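Local coordinates for coiled-coil quantitatively-enriched protein 1 (Schizosaccharomyces pombe, PDB 7CUJ), which links telomeres to the meiotic centrosome component Pcp1, supports telomere clustering in meiotic prophase, and is required for telomere length regulation and chromosome segregation, at residues Thr136-Leu139 and Lys140-Asn143; Glu109-Lys112 and Asn113-Pro116. One frame throughout, in Å; residues are numbered along the deposited sequence.

Interaction 1: Thr136-Leu139 and Lys140-Asn143; sequences TQWL and KSQN
The carbonyl oxygen of Leu139 takes the backbone N-H of Gln142 (N to O 3.1 Å), the donor standing above the carbonyl plane rather than on a lone pair; Gln142 N also bonds weakly to Trp138 O. Leu139 O is reached by Ile144 N as well, and Asn143 N bonds to Lys140 O. Together these make a Schellman motif that closes the helix, with Asn143 as its C-prime residue. Its positive phi of 64° turns the chain out of the helix, and asparagine tolerates that conformation better than most residues with a side chain. One turn earlier the bonds are regular: Lys140 N to Thr136 O and Ser141 N to Gln137 O.

Lys140 suits this end because its long chain can run back along the helix. With CG beside the backbone N (chi1 -73°) and every later torsion extended, it lies alongside Thr136. Its CG comes 3.3 Å from Thr136 O, and its CE meets Thr136 CG2 at 3.9 Å. The chain of Gln137, bent at chi2, crosses the outer part of Lys140; its NE2 lies 3.6 Å from Lys140 NZ, two donors that do not bond, so they meet by packing. Replacing Lys140 with alanine would probably take from Thr136 CG2 its contact with the lysine methylenes and leave Glu147 without its weak, long ion pair.

On another side, Trp138 meets Gln142 at a slant, with NE1 4.3 Å from Gln142 CG. That methylene gives the indole an apolar neighbour, while the amide NE2 donates to Ser141 OG (3.3 Å).

Helix 129-141 ends here, just before strand 146-148. Thr136 and Leu139 rest on that strand through Leu148 and Ala146, and Thr136 OG1 is satisfied by Ala132 O. Trp138 packs towards helix 102-112, where it meets Phe104 and Gln108.

Interaction 2: Glu109-Lys112 and Asn113-Pro116; sequences ELFK and NLSP
The carboxylate of Glu109 and the amide of Asn113 cross with their planes 40° apart, Glu109 OE1 lying 4.2 Å from Asn113 ND2. The other oxygen, OE2, has long, weak ion pairs with Lys112 NZ and, outside the contact, Arg283 NE. The Phe111 ring receives Leu114 CD2 obliquely, 4.3 Å from its CD1, an apolar touch one turn along.

The amide does its main work on the backbone. With Asn113 CG beside its own backbone N (chi1 -74°), the side chain curls back on the helix, and ND2 donates to Glu109 O at 3.1 Å. Asn113 N reaches the same oxygen from the opposite face of its plane, dividing its hydrogen between Glu109 O and Leu110 O, each 3.3 Å away. Asparagine suits the place, its short side chain carrying an N-H just far enough to reach a carbonyl of the last turn.

Ser115, with positive phi, leads the chain away, yet its N still bonds nearly straight to Phe111 O (3.1 Å).

Helix 102-112 ends here, ahead of strand 121-126. Leu110 and Leu114 both pack on Ala290 of helix 275-294, Lys294 NZ hydrogen-bonds Asn113 O, and Phe111 meets Phe122 of the strand with the rings nearly perpendicular.

Both contacts are helix ends on the same side of the alpha/beta domain crystallised here, one part of the longer protein; their centres are 13 Å apart. Each has three buried residues, Thr136, Trp138 and Leu139 in interaction 1 and Glu109, Leu110 and Leu114 in interaction 2, with exposed residues beside them. Strand 121-126 lies between the two helices in the chain. Interaction 1 ends its helix in a Schellman motif, and its amide bond joins two side chains; in interaction 2 a side-chain amide bonds to a backbone carbonyl of the last turn. Their surroundings differ too: strand 146-148 and helix 102-112 for 136-143, helix 275-294 and strand 121-126 for 109-116.

Interaction 1: Thr136-Leu139 and Lys140-Asn143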
# COMPACT_ATOMS: atom_id res chain seq x y z
N THR A 136 -14.79 34.00 7.90
CA THR A 136 -15.38 35.12 8.62
C THR A 136 -14.60 36.40 8.34
O THR A 136 -15.19 37.43 8.04
CB THR A 136 -15.46 34.84 10.13
OG1 THR A 136 -16.18 33.63 10.35
CG2 THR A 136 -16.10 35.96 10.91
N GLN A 137 -13.27 36.31 8.45
CA GLN A 137 -12.40 37.47 8.30
C GLN A 137 -12.36 37.92 6.84
O GLN A 137 -12.22 39.11 6.56
CB GLN A 137 -11.00 37.18 8.85
CG GLN A 137 -10.94 37.06 10.37
CD GLN A 137 -11.40 38.30 11.10
OE1 GLN A 137 -11.19 39.43 10.66
NE2 GLN A 137 -12.04 38.10 12.24
N TRP A 138 -12.48 36.95 5.92
CA TRP A 138 -12.37 37.25 4.51
C TRP A 138 -13.65 37.90 3.97
O TRP A 138 -13.59 38.71 3.05
CB TRP A 138 -11.98 36.00 3.71
CG TRP A 138 -11.89 36.27 2.24
CD1 TRP A 138 -11.02 37.11 1.61
CD2 TRP A 138 -12.73 35.72 1.21
NE1 TRP A 138 -11.25 37.11 0.26
CE2 TRP A 138 -12.29 36.27 -0.01
CE3 TRP A 138 -13.81 34.82 1.21
CZ2 TRP A 138 -12.89 35.94 -1.23
CZ3 TRP A 138 -14.40 34.50 0.00
CH2 TRP A 138 -13.94 35.05 -1.20
N LEU A 139 -14.80 37.53 4.54
CA LEU A 139 -16.08 38.10 4.13
C LEU A 139 -16.18 39.54 4.60
O LEU A 139 -16.68 40.40 3.87
CB LEU A 139 -17.24 37.25 4.66
CG LEU A 139 -17.46 35.90 3.98
CD1 LEU A 139 -18.56 35.12 4.68
CD2 LEU A 139 -17.77 36.06 2.50
N LYS A 140 -15.70 39.81 5.82
CA LYS A 140 -15.63 41.15 6.37
C LYS A 140 -14.79 42.03 5.45
O LYS A 140 -15.16 43.17 5.16
CB LYS A 140 -15.01 41.13 7.77
CG LYS A 140 -15.89 40.58 8.89
CD LYS A 140 -15.14 40.45 10.20
CE LYS A 140 -15.98 39.85 11.31
NZ LYS A 140 -15.25 39.78 12.59
N SER A 141 -13.67 41.47 4.98
CA SER A 141 -12.71 42.12 4.10
C SER A 141 -13.37 42.63 2.82
O SER A 141 -12.89 43.59 2.22
CB SER A 141 -11.56 41.18 3.79
OG SER A 141 -11.11 41.34 2.46
N GLN A 142 -14.47 41.97 2.41
CA GLN A 142 -15.15 42.30 1.16
C GLN A 142 -16.45 43.07 1.46
O GLN A 142 -17.32 43.14 0.60
CB GLN A 142 -15.45 41.04 0.34
CG GLN A 142 -14.25 40.15 0.07
CD GLN A 142 -13.31 40.69 -0.98
OE1 GLN A 142 -13.44 40.39 -2.17
NE2 GLN A 142 -12.34 41.48 -0.55
N ASN A 143 -16.55 43.63 2.67
CA ASN A 143 -17.69 44.42 3.12
C ASN A 143 -18.95 43.56 3.18
O ASN A 143 -19.99 43.95 2.63
CB ASN A 143 -17.91 45.68 2.27
CG ASN A 143 -16.78 46.68 2.35
OD1 ASN A 143 -16.16 46.84 3.40
ND2 ASN A 143 -16.52 47.37 1.26

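Interaction 2: Glu109-Lys112 and Asn113-Pro116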
# COMPACT_ATOMS: atom_id res chain seq x y z
N GLU A 109 -19.51 35.83 -4.30
CA GLU A 109 -20.30 36.28 -5.44
C GLU A 109 -21.79 36.29 -5.09
O GLU A 109 -22.55 37.01 -5.72
CB GLU A 109 -20.03 35.42 -6.67
CG GLU A 109 -18.61 35.54 -7.21
CD GLU A 109 -18.22 36.87 -7.83
OE1 GLU A 109 -19.13 37.64 -8.23
OE2 GLU A 109 -17.01 37.14 -7.92
N LEU A 110 -22.18 35.49 -4.09
CA LEU A 110 -23.57 35.45 -3.65
C LEU A 110 -23.96 36.79 -3.05
O LEU A 110 -24.95 37.39 -3.47
CB LEU A 110 -23.77 34.31 -2.65
CG LEU A 110 -25.20 34.11 -2.15
CD1 LEU A 110 -26.11 33.60 -3.26
CD2 LEU A 110 -25.24 33.17 -0.95
N PHE A 111 -23.16 37.27 -2.09
CA PHE A 111 -23.45 38.50 -1.37
C PHE A 111 -23.20 39.72 -2.27
O PHE A 111 -23.84 40.75 -2.10
CB PHE A 111 -22.67 38.56 -0.06
CG PHE A 111 -23.16 37.60 1.00
CD1 PHE A 111 -24.35 37.84 1.68
CD2 PHE A 111 -22.44 36.46 1.30
CE1 PHE A 111 -24.80 36.95 2.64
CE2 PHE A 111 -22.90 35.57 2.27
CZ PHE A 111 -24.08 35.82 2.93
N LYS A 112 -22.28 39.56 -3.22
CA LYS A 112 -21.95 40.59 -4.21
C LYS A 112 -23.19 40.92 -5.03
O LYS A 112 -23.40 42.08 -5.39
CB LYS A 112 -20.83 40.08 -5.11
CG LYS A 112 -19.92 41.15 -5.72
CD LYS A 112 -18.74 40.55 -6.45
CE LYS A 112 -17.54 41.47 -6.51
NZ LYS A 112 -16.31 40.72 -6.86
N ASN A 113 -24.00 39.90 -5.33
CA ASN A 113 -25.17 40.02 -6.19
C ASN A 113 -26.45 40.03 -5.36
O ASN A 113 -27.54 40.11 -5.91
CB ASN A 113 -25.22 38.92 -7.25
CG ASN A 113 -24.22 39.11 -8.37
OD1 ASN A 113 -24.29 40.09 -9.11
ND2 ASN A 113 -23.28 38.19 -8.50
N LEU A 114 -26.31 39.96 -4.03
CA LEU A 114 -27.46 39.99 -3.14
C LEU A 114 -27.70 41.43 -2.67
O LEU A 114 -28.84 41.83 -2.46
CB LEU A 114 -27.25 39.03 -1.97
CG LEU A 114 -28.52 38.41 -1.37
CD1 LEU A 114 -29.41 37.81 -2.45
CD2 LEU A 114 -28.15 37.36 -0.34
N SER A 115 -26.60 42.18 -2.49
CA SER A 115 -26.63 43.62 -2.30
C SER A 115 -27.23 43.98 -0.93
O SER A 115 -27.47 43.09 -0.12
CB SER A 115 -27.35 44.31 -3.44
OG SER A 115 -26.95 43.76 -4.70
N PRO A 116 -27.47 45.28 -0.62
CA PRO A 116 -28.04 45.66 0.68
C PRO A 116 -29.57 45.60 0.78
O PRO A 116 -30.13 45.90 1.82
CB PRO A 116 -27.55 47.11 0.85
CG PRO A 116 -27.51 47.65 -0.57
CD PRO A 116 -27.17 46.46 -1.45